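Local coordinates for dihydrofolate reductase (Enterococcus faecalis, PDB 4M7U), which probably catalyses the NADPH-dependent reduction of 7,8-dihydrofolate to tetrahydrofolate, a key step in folate metabolism and in the supply of DNA precursors, at residues T43-T54 with Y98-G107; F111-L121 with F136-W144. All blocks are in the same frame, centred on the assembly; numbering follows the deposited sequence.

Interaction 1 of 2, residues T43-T54 with Y98-G107; sequences TIHNTLVLGRAT and YEGVTVIGGG. With NAP (NADP nicotinamide-adenine-dinucleotide phosphate), chain B.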
loop_
_atom_site.group_PDB
_atom_site.type_symbol
_atom_site.label_atom_id
_atom_site.label_comp_id
_atom_site.label_asym_id
_atom_site.label_seq_id
_atom_site.Cartn_x
_atom_site.Cartn_y
_atom_site.Cartn_z
ATOM N N THR A 43 5.468 7.478 2.405
ATOM C CA THR A 43 6.070 7.047 1.146
ATOM C C THR A 43 7.144 8.002 0.599
ATOM O O THR A 43 7.982 7.587 -0.206
ATOM C CB THR A 43 5.002 6.775 0.061
ATOM O OG1 THR A 43 4.240 7.966 -0.167
ATOM C CG2 THR A 43 4.059 5.640 0.502
ATOM N N ILE A 44 7.106 9.266 1.025
ATOM C CA ILE A 44 8.046 10.288 0.543
ATOM C C ILE A 44 9.489 9.811 0.686
ATOM O O ILE A 44 9.858 9.233 1.710
ATOM C CB ILE A 44 7.848 11.664 1.259
ATOM C CG1 ILE A 44 8.630 12.765 0.550
ATOM C CG2 ILE A 44 8.246 11.603 2.716
ATOM C CD1 ILE A 44 7.977 13.211 -0.733
ATOM N N HIS A 45 10.277 9.993 -0.371
ATOM C CA HIS A 45 11.671 9.534 -0.409
ATOM C C HIS A 45 11.843 8.028 -0.194
ATOM O O HIS A 45 12.966 7.555 0.021
ATOM C CB HIS A 45 12.541 10.328 0.579
ATOM C CG HIS A 45 12.422 11.813 0.415
ATOM N ND1 HIS A 45 12.201 12.667 1.475
ATOM C CD2 HIS A 45 12.463 12.588 -0.694
ATOM C CE1 HIS A 45 12.117 13.908 1.028
ATOM N NE2 HIS A 45 12.272 13.889 -0.284
ATOM N N ASN A 46 10.745 7.271 -0.270
ATOM C CA ASN A 46 10.840 5.809 -0.261
ATOM C C ASN A 46 10.467 5.195 -1.614
ATOM O O ASN A 46 10.440 5.886 -2.638
ATOM C CB ASN A 46 9.975 5.206 0.853
ATOM C CG ASN A 46 10.567 5.431 2.230
ATOM O OD1 ASN A 46 11.744 5.131 2.472
ATOM N ND2 ASN A 46 9.761 5.971 3.139
ATOM N N THR A 47 10.193 3.894 -1.616
ATOM C CA THR A 47 9.683 3.236 -2.807
ATOM C C THR A 47 8.234 2.803 -2.595
ATOM O O THR A 47 7.867 2.316 -1.521
ATOM C CB THR A 47 10.570 2.042 -3.220
ATOM O OG1 THR A 47 11.885 2.528 -3.515
ATOM C CG2 THR A 47 10.003 1.360 -4.466
ATOM N N LEU A 48 7.405 3.014 -3.608
ATOM C CA LEU A 48 6.009 2.615 -3.554
ATOM C C LEU A 48 5.744 1.542 -4.632
ATOM O O LEU A 48 6.056 1.755 -5.812
ATOM C CB LEU A 48 5.118 3.838 -3.785
ATOM C CG LEU A 48 3.615 3.549 -3.830
ATOM C CD1 LEU A 48 3.121 3.110 -2.445
ATOM C CD2 LEU A 48 2.835 4.756 -4.333
ATOM N N VAL A 49 5.187 0.400 -4.224
ATOM C CA VAL A 49 4.895 -0.707 -5.150
ATOM C C VAL A 49 3.401 -0.781 -5.430
ATOM O O VAL A 49 2.603 -0.881 -4.497
ATOM C CB VAL A 49 5.350 -2.078 -4.577
ATOM C CG1 VAL A 49 5.041 -3.211 -5.566
ATOM C CG2 VAL A 49 6.836 -2.046 -4.252
ATOM N N LEU A 50 3.025 -0.739 -6.710
ATOM C CA LEU A 50 1.617 -0.770 -7.104
ATOM C C LEU A 50 1.350 -1.820 -8.197
ATOM O O LEU A 50 2.089 -1.897 -9.183
ATOM C CB LEU A 50 1.182 0.604 -7.627
ATOM C CG LEU A 50 1.276 1.820 -6.709
ATOM C CD1 LEU A 50 0.894 3.087 -7.481
ATOM C CD2 LEU A 50 0.339 1.619 -5.533
ATOM N N GLY A 51 0.288 -2.613 -8.036
ATOM C CA GLY A 51 -0.142 -3.495 -9.111
ATOM C C GLY A 51 -0.594 -2.648 -10.288
ATOM O O GLY A 51 -0.918 -1.462 -10.112
ATOM N N ARG A 52 -0.622 -3.231 -11.488
ATOM C CA ARG A 52 -0.966 -2.452 -12.682
ATOM C C ARG A 52 -2.333 -1.776 -12.587
ATOM O O ARG A 52 -2.470 -0.598 -12.938
ATOM C CB ARG A 52 -0.894 -3.311 -13.952
ATOM C CG ARG A 52 -1.411 -2.575 -15.192
ATOM C CD ARG A 52 -1.449 -3.461 -16.421
ATOM N NE ARG A 52 -2.300 -4.635 -16.222
ATOM C CZ ARG A 52 -3.629 -4.620 -16.297
ATOM N NH1 ARG A 52 -4.267 -3.488 -16.564
ATOM N NH2 ARG A 52 -4.318 -5.737 -16.095
ATOM N N ALA A 53 -3.339 -2.503 -12.099
ATOM C CA ALA A 53 -4.711 -1.982 -12.123
ATOM C C ALA A 53 -4.858 -0.740 -11.255
ATOM O O ALA A 53 -5.533 0.229 -11.640
ATOM C CB ALA A 53 -5.702 -3.050 -11.699
ATOM N N THR A 54 -4.231 -0.777 -10.081
ATOM C CA THR A 54 -4.205 0.372 -9.178
ATOM C C THR A 54 -3.455 1.543 -9.805
ATOM O O THR A 54 -3.899 2.691 -9.728
ATOM C CB THR A 54 -3.526 -0.005 -7.835
ATOM O OG1 THR A 54 -4.318 -0.991 -7.170
ATOM C CG2 THR A 54 -3.376 1.195 -6.931
ATOM N N TYR A 98 17.562 -2.109 -1.367
ATOM C CA TYR A 98 17.157 -0.706 -1.302
ATOM C C TYR A 98 17.407 -0.175 0.110
ATOM O O TYR A 98 17.131 -0.868 1.102
ATOM C CB TYR A 98 15.683 -0.540 -1.715
ATOM C CG TYR A 98 15.170 0.886 -1.677
ATOM C CD1 TYR A 98 15.711 1.871 -2.508
ATOM C CD2 TYR A 98 14.134 1.245 -0.820
ATOM C CE1 TYR A 98 15.231 3.182 -2.474
ATOM C CE2 TYR A 98 13.647 2.545 -0.784
ATOM C CZ TYR A 98 14.196 3.506 -1.614
ATOM O OH TYR A 98 13.710 4.794 -1.571
ATOM N N GLU A 99 17.943 1.044 0.190
ATOM C CA GLU A 99 18.358 1.639 1.467
ATOM C C GLU A 99 17.203 2.146 2.338
ATOM O O GLU A 99 17.361 2.293 3.552
ATOM C CB GLU A 99 19.377 2.774 1.249
ATOM C CG GLU A 99 20.501 2.478 0.253
ATOM C CD GLU A 99 21.524 1.463 0.758
ATOM O OE1 GLU A 99 21.124 0.421 1.325
ATOM O OE2 GLU A 99 22.741 1.706 0.575
ATOM N N GLY A 100 16.056 2.424 1.728
ATOM C CA GLY A 100 14.900 2.897 2.472
ATOM C C GLY A 100 13.822 1.831 2.584
ATOM O O GLY A 100 14.107 0.639 2.475
ATOM N N VAL A 101 12.581 2.253 2.797
ATOM C CA VAL A 101 11.498 1.297 2.981
ATOM C C VAL A 101 10.798 1.066 1.635
ATOM O O VAL A 101 10.617 2.002 0.848
ATOM C CB VAL A 101 10.463 1.787 4.048
ATOM C CG1 VAL A 101 9.420 0.701 4.331
ATOM C CG2 VAL A 101 11.155 2.184 5.346
ATOM N N THR A 102 10.428 -0.183 1.371
ATOM C CA THR A 102 9.669 -0.544 0.179
ATOM C C THR A 102 8.210 -0.683 0.601
ATOM O O THR A 102 7.829 -1.648 1.275
ATOM C CB THR A 102 10.165 -1.878 -0.439
ATOM O OG1 THR A 102 11.575 -1.797 -0.707
ATOM C CG2 THR A 102 9.421 -2.186 -1.740
ATOM N N VAL A 103 7.399 0.300 0.221
ATOM C CA VAL A 103 6.017 0.356 0.662
ATOM C C VAL A 103 5.118 -0.317 -0.355
ATOM O O VAL A 103 5.160 -0.003 -1.558
ATOM C CB VAL A 103 5.568 1.802 0.860
ATOM C CG1 VAL A 103 4.119 1.847 1.268
ATOM C CG2 VAL A 103 6.434 2.474 1.918
ATOM N N ILE A 104 4.328 -1.269 0.122
ATOM C CA ILE A 104 3.395 -1.990 -0.732
ATOM C C ILE A 104 2.077 -1.226 -0.708
ATOM O O ILE A 104 1.392 -1.188 0.313
ATOM C CB ILE A 104 3.153 -3.434 -0.231
ATOM C CG1 ILE A 104 4.481 -4.148 0.038
ATOM C CG2 ILE A 104 2.334 -4.210 -1.244
ATOM C CD1 ILE A 104 5.440 -4.122 -1.172
ATOM N N GLY A 105 1.721 -0.600 -1.822
ATOM C CA GLY A 105 0.553 0.259 -1.841
ATOM C C GLY A 105 -0.721 -0.353 -2.390
ATOM O O GLY A 105 -1.735 0.337 -2.446
ATOM N N GLY A 106 -0.676 -1.624 -2.803
ATOM C CA GLY A 106 -1.849 -2.303 -3.353
ATOM C C GLY A 106 -1.730 -2.604 -4.845
ATOM O O GLY A 106 -0.658 -2.395 -5.427
ATOM N N GLY A 107 -2.801 -3.084 -5.482
ATOM C CA GLY A 107 -4.102 -3.296 -4.863
ATOM C C GLY A 107 -4.277 -4.665 -4.221
ATOM O O GLY A 107 -3.362 -5.172 -3.574
HETATM P PA NAP B . -3.989 -4.679 -8.452
HETATM O O1A NAP B . -3.464 -5.593 -7.301
HETATM O O2A NAP B . -3.703 -3.213 -8.192
HETATM O O5B NAP B . -3.255 -5.052 -9.784
HETATM C C5B NAP B . -3.335 -6.352 -10.290
HETATM C C4B NAP B . -2.352 -6.560 -11.398
HETATM O O4B NAP B . -0.919 -6.312 -11.039
HETATM C C3B NAP B . -2.384 -7.798 -12.262
HETATM O O3B NAP B . -3.454 -8.064 -13.089
HETATM C C2B NAP B . -1.021 -7.800 -12.846
HETATM O O2B NAP B . -0.765 -7.058 -13.981
HETATM C C1B NAP B . -0.259 -7.533 -11.565
HETATM N N9A NAP B . 0.523 -8.346 -10.687
HETATM C C8A NAP B . 0.186 -8.635 -9.429
HETATM N N7A NAP B . 1.119 -9.600 -8.954
HETATM C C5A NAP B . 2.004 -9.896 -9.992
HETATM C C6A NAP B . 3.097 -10.769 -10.062
HETATM N N6A NAP B . 3.462 -11.553 -8.911
HETATM N N1A NAP B . 3.776 -10.848 -11.204
HETATM C C2A NAP B . 3.430 -10.092 -12.296
HETATM N N3A NAP B . 2.342 -9.225 -12.229
HETATM C C4A NAP B . 1.662 -9.153 -11.075
HETATM O O3 NAP B . -5.531 -4.903 -8.723
HETATM P PN NAP B . -6.592 -5.425 -7.665
HETATM O O1N NAP B . -6.328 -6.932 -7.357
HETATM O O2N NAP B . -6.566 -4.634 -6.375
HETATM O O5D NAP B . -7.996 -5.184 -8.356
HETATM C C5D NAP B . -8.076 -4.127 -9.282
HETATM C C4D NAP B . -9.085 -4.244 -10.410
HETATM O O4D NAP B . -9.897 -5.477 -10.541
HETATM C C3D NAP B . -10.004 -3.073 -10.758
HETATM O O3D NAP B . -9.842 -2.428 -11.907
HETATM C C2D NAP B . -11.391 -3.571 -10.463
HETATM O O2D NAP B . -12.500 -2.978 -11.028
HETATM C C1D NAP B . -11.310 -5.084 -10.473
HETATM N N1N NAP B . -12.275 -5.992 -9.902
HETATM C C2N NAP B . -13.670 -6.136 -10.282
HETATM C C3N NAP B . -14.533 -7.239 -9.656
HETATM C C7N NAP B . -15.632 -7.778 -10.498
HETATM O O7N NAP B . -15.426 -7.928 -11.695
HETATM N N7N NAP B . -16.976 -7.716 -10.023
HETATM C C4N NAP B . -14.064 -7.972 -8.374
HETATM C C5N NAP B . -12.665 -7.526 -7.868
HETATM C C6N NAP B . -11.869 -6.419 -8.584
HETATM P P2B NAP B . -1.032 -7.737 -15.373
HETATM O O1X NAP B . -2.543 -8.129 -15.474
HETATM O O2X NAP B . -0.714 -6.685 -16.481
HETATM O O3X NAP B . -0.165 -8.968 -15.490
#
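Neighbouring parallel strands 47-51 and 101-104 of the central dihydrofolate reductase sheet pair here and run out into the NADP pyrophosphate site. Thr-47 N bonds to Val-101 O (3.1 Å) and Thr-47 O to Val-103 N, and Val-49 N and O continue the ladder to Val-103 O and Gly-105 N. Just before strand 47-51, Asn-46 OD1 plays the part of a backbone acceptor, taking Val-101 N at 3.0 Å from well above its carbonyl plane. Thr-47 OG1, placed anti to the carbonyl carbon (chi1 -61°), is turned over one face of the Tyr-98 ring, 3.1 Å from Tyr-98 CZ, and is hydrogen-bonded to Tyr-94. On the same sheet face, Val-49 CG2 packs on Thr-102 CG2 (3.6 Å) and Ile-104 CD1, beta-branched residues suited to extended chain. Beyond the strands comes the Gly-Gly cis peptide characteristic of this family, between Gly-106 and Gly-107. At the positive phi of Gly-106 (111°) a side chain would jam, and on Gly-107 one would hit NADP O2N and Thr-54 OG1. Gly-106 O accepts Gly-51 N on a lone pair. Phosphate oxygen O2A of NADP is held by Thr-54 OG1 (2.5 Å), Thr-54 N and Gly-107 N. Arg-52 reaches the 2'-phosphate, NE 2.6 Å from O2X and NH2 bonded to O1X.

Interaction 2 of 2, residues F111-L121 with F136-W144; sequences FKELIPACDVL and FPEIDWSVW. With NAP (NADP nicotinamide-adenine-dinucleotide phosphate), chain B.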
loop_
_atom_site.group_PDB
_atom_site.type_symbol
_atom_site.label_atom_id
_atom_site.label_comp_id
_atom_site.label_asym_id
_atom_site.label_seq_id
_atom_site.Cartn_x
_atom_site.Cartn_y
_atom_site.Cartn_z
ATOM N N PHE A 111 -1.371 -6.980 -2.388
ATOM C CA PHE A 111 -1.409 -7.150 -0.917
ATOM C C PHE A 111 -1.348 -8.626 -0.487
ATOM O O PHE A 111 -0.543 -9.011 0.367
ATOM C CB PHE A 111 -2.679 -6.516 -0.342
ATOM C CG PHE A 111 -2.621 -5.016 -0.225
ATOM C CD1 PHE A 111 -1.476 -4.375 0.232
ATOM C CD2 PHE A 111 -3.730 -4.248 -0.543
ATOM C CE1 PHE A 111 -1.441 -2.976 0.353
ATOM C CE2 PHE A 111 -3.706 -2.862 -0.425
ATOM C CZ PHE A 111 -2.552 -2.227 0.020
ATOM N N LYS A 112 -2.203 -9.449 -1.087
ATOM C CA LYS A 112 -2.255 -10.878 -0.774
ATOM C C LYS A 112 -0.914 -11.592 -1.022
ATOM O O LYS A 112 -0.541 -12.486 -0.269
ATOM C CB LYS A 112 -3.357 -11.540 -1.598
ATOM C CG LYS A 112 -3.788 -12.919 -1.122
ATOM C CD LYS A 112 -4.705 -13.566 -2.158
ATOM C CE LYS A 112 -5.949 -14.153 -1.512
ATOM N NZ LYS A 112 -5.599 -15.205 -0.526
ATOM N N GLU A 113 -0.190 -11.193 -2.069
ATOM C CA GLU A 113 1.093 -11.825 -2.396
ATOM C C GLU A 113 2.231 -11.350 -1.546
ATOM O O GLU A 113 3.168 -12.100 -1.290
ATOM C CB GLU A 113 1.523 -11.459 -3.811
ATOM C CG GLU A 113 0.622 -11.885 -4.883
ATOM C CD GLU A 113 1.075 -11.296 -6.186
ATOM O OE1 GLU A 113 1.335 -10.062 -6.221
ATOM O OE2 GLU A 113 1.205 -12.077 -7.152
ATOM N N LEU A 114 2.191 -10.079 -1.166
ATOM C CA LEU A 114 3.380 -9.442 -0.604
ATOM C C LEU A 114 3.280 -9.192 0.892
ATOM O O LEU A 114 4.300 -9.018 1.564
ATOM C CB LEU A 114 3.716 -8.156 -1.378
ATOM C CG LEU A 114 4.493 -8.478 -2.669
ATOM C CD1 LEU A 114 4.509 -7.304 -3.632
ATOM C CD2 LEU A 114 5.918 -8.866 -2.305
ATOM N N ILE A 115 2.062 -9.181 1.422
ATOM C CA ILE A 115 1.916 -9.082 2.877
ATOM C C ILE A 115 2.686 -10.174 3.650
ATOM O O ILE A 115 3.292 -9.863 4.671
ATOM C CB ILE A 115 0.447 -8.907 3.329
ATOM C CG1 ILE A 115 0.042 -7.447 3.099
ATOM C CG2 ILE A 115 0.269 -9.289 4.799
ATOM C CD1 ILE A 115 -1.327 -7.079 3.573
ATOM N N PRO A 116 2.722 -11.433 3.140
ATOM C CA PRO A 116 3.580 -12.412 3.832
ATOM C C PRO A 116 5.057 -11.995 3.955
ATOM O O PRO A 116 5.736 -12.514 4.838
ATOM C CB PRO A 116 3.459 -13.661 2.952
ATOM C CG PRO A 116 2.066 -13.565 2.399
ATOM C CD PRO A 116 1.904 -12.086 2.096
ATOM N N ALA A 117 5.537 -11.083 3.104
ATOM C CA ALA A 117 6.918 -10.592 3.200
ATOM C C ALA A 117 7.041 -9.254 3.950
ATOM O O ALA A 117 8.141 -8.715 4.094
ATOM C CB ALA A 117 7.557 -10.487 1.822
ATOM N N CYS A 118 5.923 -8.720 4.437
ATOM C CA CYS A 118 5.957 -7.426 5.119
ATOM C C CYS A 118 6.337 -7.548 6.585
ATOM O O CYS A 118 6.163 -8.605 7.199
ATOM C CB CYS A 118 4.618 -6.696 4.981
ATOM S SG CYS A 118 4.291 -6.094 3.309
ATOM N N ASP A 119 6.876 -6.464 7.136
ATOM C CA ASP A 119 7.205 -6.406 8.559
ATOM C C ASP A 119 6.296 -5.488 9.348
ATOM O O ASP A 119 6.323 -5.496 10.575
ATOM C CB ASP A 119 8.640 -5.957 8.751
ATOM C CG ASP A 119 9.617 -7.068 8.459
ATOM O OD1 ASP A 119 9.318 -8.231 8.836
ATOM O OD2 ASP A 119 10.658 -6.783 7.837
ATOM N N VAL A 120 5.498 -4.687 8.653
ATOM C CA VAL A 120 4.562 -3.799 9.337
ATOM C C VAL A 120 3.392 -3.519 8.418
ATOM O O VAL A 120 3.571 -3.490 7.198
ATOM C CB VAL A 120 5.251 -2.474 9.773
ATOM C CG1 VAL A 120 5.999 -1.874 8.622
ATOM C CG2 VAL A 120 4.240 -1.460 10.316
ATOM N N LEU A 121 2.199 -3.366 9.007
ATOM C CA LEU A 121 0.993 -2.936 8.298
ATOM C C LEU A 121 0.533 -1.585 8.852
ATOM O O LEU A 121 0.340 -1.423 10.067
ATOM C CB LEU A 121 -0.134 -3.958 8.475
ATOM C CG LEU A 121 0.212 -5.420 8.165
ATOM C CD1 LEU A 121 -0.986 -6.310 8.457
ATOM C CD2 LEU A 121 0.655 -5.586 6.699
ATOM N N PHE A 136 -10.015 -5.474 0.431
ATOM C CA PHE A 136 -8.789 -5.967 1.018
ATOM C C PHE A 136 -8.902 -7.483 1.109
ATOM O O PHE A 136 -9.943 -8.006 1.498
ATOM C CB PHE A 136 -8.542 -5.359 2.394
ATOM C CG PHE A 136 -7.185 -5.659 2.908
ATOM C CD1 PHE A 136 -6.091 -4.955 2.433
ATOM C CD2 PHE A 136 -6.989 -6.694 3.805
ATOM C CE1 PHE A 136 -4.821 -5.256 2.873
ATOM C CE2 PHE A 136 -5.730 -6.997 4.254
ATOM C CZ PHE A 136 -4.640 -6.277 3.784
ATOM N N PRO A 137 -7.834 -8.201 0.727
ATOM C CA PRO A 137 -7.929 -9.656 0.608
ATOM C C PRO A 137 -7.899 -10.346 1.956
ATOM O O PRO A 137 -7.511 -9.752 2.964
ATOM C CB PRO A 137 -6.666 -10.019 -0.175
ATOM C CG PRO A 137 -5.672 -8.944 0.245
ATOM C CD PRO A 137 -6.510 -7.695 0.315
ATOM N N GLU A 138 -8.305 -11.607 1.962
ATOM C CA GLU A 138 -8.139 -12.456 3.128
ATOM C C GLU A 138 -6.659 -12.729 3.352
ATOM O O GLU A 138 -5.990 -13.296 2.483
ATOM C CB GLU A 138 -8.855 -13.783 2.905
ATOM C CG GLU A 138 -10.338 -13.740 3.178
ATOM C CD GLU A 138 -10.985 -15.098 2.989
ATOM O OE1 GLU A 138 -11.947 -15.179 2.195
ATOM O OE2 GLU A 138 -10.525 -16.080 3.622
ATOM N N ILE A 139 -6.137 -12.322 4.503
ATOM C CA ILE A 139 -4.755 -12.646 4.826
ATOM C C ILE A 139 -4.687 -13.426 6.120
ATOM O O ILE A 139 -5.670 -13.522 6.857
ATOM C CB ILE A 139 -3.882 -11.391 4.968
ATOM C CG1 ILE A 139 -4.275 -10.624 6.232
ATOM C CG2 ILE A 139 -4.012 -10.514 3.730
ATOM C CD1 ILE A 139 -3.318 -9.520 6.598
ATOM N N ASP A 140 -3.514 -13.975 6.406
ATOM C CA ASP A 140 -3.288 -14.632 7.685
ATOM C C ASP A 140 -3.081 -13.581 8.772
ATOM O O ASP A 140 -1.982 -13.040 8.918
ATOM C CB ASP A 140 -2.061 -15.552 7.607
ATOM C CG ASP A 140 -1.799 -16.281 8.915
ATOM O OD1 ASP A 140 -0.687 -16.827 9.090
ATOM O OD2 ASP A 140 -2.704 -16.293 9.783
ATOM N N TRP A 141 -4.123 -13.290 9.544
ATOM C CA TRP A 141 -3.996 -12.305 10.623
ATOM C C TRP A 141 -3.348 -12.857 11.907
ATOM O O TRP A 141 -3.034 -12.093 12.826
ATOM C CB TRP A 141 -5.364 -11.703 10.955
ATOM C CG TRP A 141 -5.873 -10.687 9.953
ATOM C CD1 TRP A 141 -6.809 -10.887 8.975
ATOM C CD2 TRP A 141 -5.482 -9.299 9.860
ATOM N NE1 TRP A 141 -7.022 -9.712 8.278
ATOM C CE2 TRP A 141 -6.226 -8.734 8.794
ATOM C CE3 TRP A 141 -4.576 -8.501 10.565
ATOM C CZ2 TRP A 141 -6.091 -7.382 8.430
ATOM C CZ3 TRP A 141 -4.450 -7.163 10.206
ATOM C CH2 TRP A 141 -5.215 -6.614 9.145
ATOM N N SER A 142 -3.138 -14.171 11.965
ATOM C CA SER A 142 -2.617 -14.810 13.182
ATOM C C SER A 142 -1.177 -14.433 13.495
ATOM O O SER A 142 -0.746 -14.515 14.648
ATOM C CB SER A 142 -2.756 -16.331 13.102
ATOM O OG SER A 142 -1.876 -16.878 12.141
ATOM N N VAL A 143 -0.438 -13.995 12.480
ATOM C CA VAL A 143 0.962 -13.584 12.677
ATOM C C VAL A 143 1.124 -12.078 12.947
ATOM O O VAL A 143 2.239 -11.580 13.143
ATOM C CB VAL A 143 1.843 -14.008 11.482
ATOM C CG1 VAL A 143 1.798 -15.518 11.311
ATOM C CG2 VAL A 143 1.377 -13.321 10.201
ATOM N N TRP A 144 0.004 -11.362 12.974
ATOM C CA TRP A 144 0.020 -9.916 13.191
ATOM C C TRP A 144 -0.664 -9.554 14.507
ATOM O O TRP A 144 -1.631 -10.210 14.908
ATOM C CB TRP A 144 -0.695 -9.199 12.026
ATOM C CG TRP A 144 0.043 -9.302 10.697
ATOM C CD1 TRP A 144 -0.239 -10.138 9.650
ATOM C CD2 TRP A 144 1.193 -8.539 10.309
ATOM N NE1 TRP A 144 0.657 -9.924 8.621
ATOM C CE2 TRP A 144 1.544 -8.954 9.001
ATOM C CE3 TRP A 144 1.947 -7.536 10.934
ATOM C CZ2 TRP A 144 2.635 -8.405 8.319
ATOM C CZ3 TRP A 144 3.020 -6.987 10.254
ATOM C CH2 TRP A 144 3.359 -7.429 8.959
HETATM P PA NAP B . -3.989 -4.679 -8.452
HETATM O O1A NAP B . -3.464 -5.593 -7.301
HETATM O O2A NAP B . -3.703 -3.213 -8.192
HETATM O O5B NAP B . -3.255 -5.052 -9.784
HETATM C C5B NAP B . -3.335 -6.352 -10.290
HETATM C C4B NAP B . -2.352 -6.560 -11.398
HETATM O O4B NAP B . -0.919 -6.312 -11.039
HETATM C C3B NAP B . -2.384 -7.798 -12.262
HETATM O O3B NAP B . -3.454 -8.064 -13.089
HETATM C C2B NAP B . -1.021 -7.800 -12.846
HETATM O O2B NAP B . -0.765 -7.058 -13.981
HETATM C C1B NAP B . -0.259 -7.533 -11.565
HETATM N N9A NAP B . 0.523 -8.346 -10.687
HETATM C C8A NAP B . 0.186 -8.635 -9.429
HETATM N N7A NAP B . 1.119 -9.600 -8.954
HETATM C C5A NAP B . 2.004 -9.896 -9.992
HETATM C C6A NAP B . 3.097 -10.769 -10.062
HETATM N N6A NAP B . 3.462 -11.553 -8.911
HETATM N N1A NAP B . 3.776 -10.848 -11.204
HETATM C C2A NAP B . 3.430 -10.092 -12.296
HETATM N N3A NAP B . 2.342 -9.225 -12.229
HETATM C C4A NAP B . 1.662 -9.153 -11.075
HETATM O O3 NAP B . -5.531 -4.903 -8.723
HETATM P PN NAP B . -6.592 -5.425 -7.665
HETATM O O1N NAP B . -6.328 -6.932 -7.357
HETATM O O2N NAP B . -6.566 -4.634 -6.375
HETATM O O5D NAP B . -7.996 -5.184 -8.356
HETATM C C5D NAP B . -8.076 -4.127 -9.282
HETATM C C4D NAP B . -9.085 -4.244 -10.410
HETATM O O4D NAP B . -9.897 -5.477 -10.541
HETATM C C3D NAP B . -10.004 -3.073 -10.758
HETATM O O3D NAP B . -9.842 -2.428 -11.907
HETATM C C2D NAP B . -11.391 -3.571 -10.463
HETATM O O2D NAP B . -12.500 -2.978 -11.028
HETATM C C1D NAP B . -11.310 -5.084 -10.473
HETATM N N1N NAP B . -12.275 -5.992 -9.902
HETATM C C2N NAP B . -13.670 -6.136 -10.282
HETATM C C3N NAP B . -14.533 -7.239 -9.656
HETATM C C7N NAP B . -15.632 -7.778 -10.498
HETATM O O7N NAP B . -15.426 -7.928 -11.695
HETATM N N7N NAP B . -16.976 -7.716 -10.023
HETATM C C4N NAP B . -14.064 -7.972 -8.374
HETATM C C5N NAP B . -12.665 -7.526 -7.868
HETATM C C6N NAP B . -11.869 -6.419 -8.584
HETATM P P2B NAP B . -1.032 -7.737 -15.373
HETATM O O1X NAP B . -2.543 -8.129 -15.474
HETATM O O2X NAP B . -0.714 -6.685 -16.481
HETATM O O3X NAP B . -0.165 -8.968 -15.490
HETATM O O HOH W 1 -3.628 -15.197 1.939
#
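Helix 108-114, whose Glu-113 meets the NADP adenine, and the chain leading into strand 120-126 pack through an apolar seam against segment 136-144, the loop that runs into strand 144-151, with Leu-121 set over one face of the Trp-144 indole, the two side chains meeting at about a right angle. Leu-121 CG stands 3.6 Å from the centroid of the six-membered ring, 2° off its normal, a CH-pi contact. With CG anti to the carbonyl carbon (chi1 -51°), Leu-121 brings both CG and CD1 over this face, CD1 3.6 Å from Trp-144 CD2. Tryptophan suits this place because its broad indole can cover a leucine with its face while its rim meets the backbone of 118-120, Trp-144 CH2 lying 3.5 Å from Val-120 N near the ring plane. Ile-115 divides its branches, CD1 meeting Phe-136 CZ at the edge of that ring (3.4 Å) and CG2 packing on Ile-139 CD1. Phe-136 CE1 lies over one face of the Phe-111 ring, 3.7 Å from Phe-111 CD2, with the planes oblique at 46°. Rigid Pro-137 lies along Lys-112, whose NZ reaches Glu-138 O through a water. Glu-113 OE2 accepts N6A of the adenine at 2.9 Å. Trp-14 of strand 9-17 stacks on Phe-136 and meets Phe-111, Ile-104 of strand 101-104 touches Phe-111, and Arg-169 of strand 162-169 packs against Trp-144.

From the N terminus, the chain passes through strand 9-17 and helix 33-43 before strand 47-51. Interaction 1 closes when strand 101-104 returns beside it, enclosing strands 67-71 and 83-85 and helix 88-97. Interaction 2 then closes a shorter loop, holding most of strand 120-126 and strand 134-135, so the two follow in series and neither nest nor cross. Helix 108-114 follows directly on the cis peptide of interaction 1, with Gly-107 as its N-cap, and Phe-111 brings CZ to 3.4 Å from Gly-106 N, joining the contacts. Interaction 1 ties central strands and the cofactor's phosphates; interaction 2 ties the adenine-side helix to the loop entering edge strand 144-151.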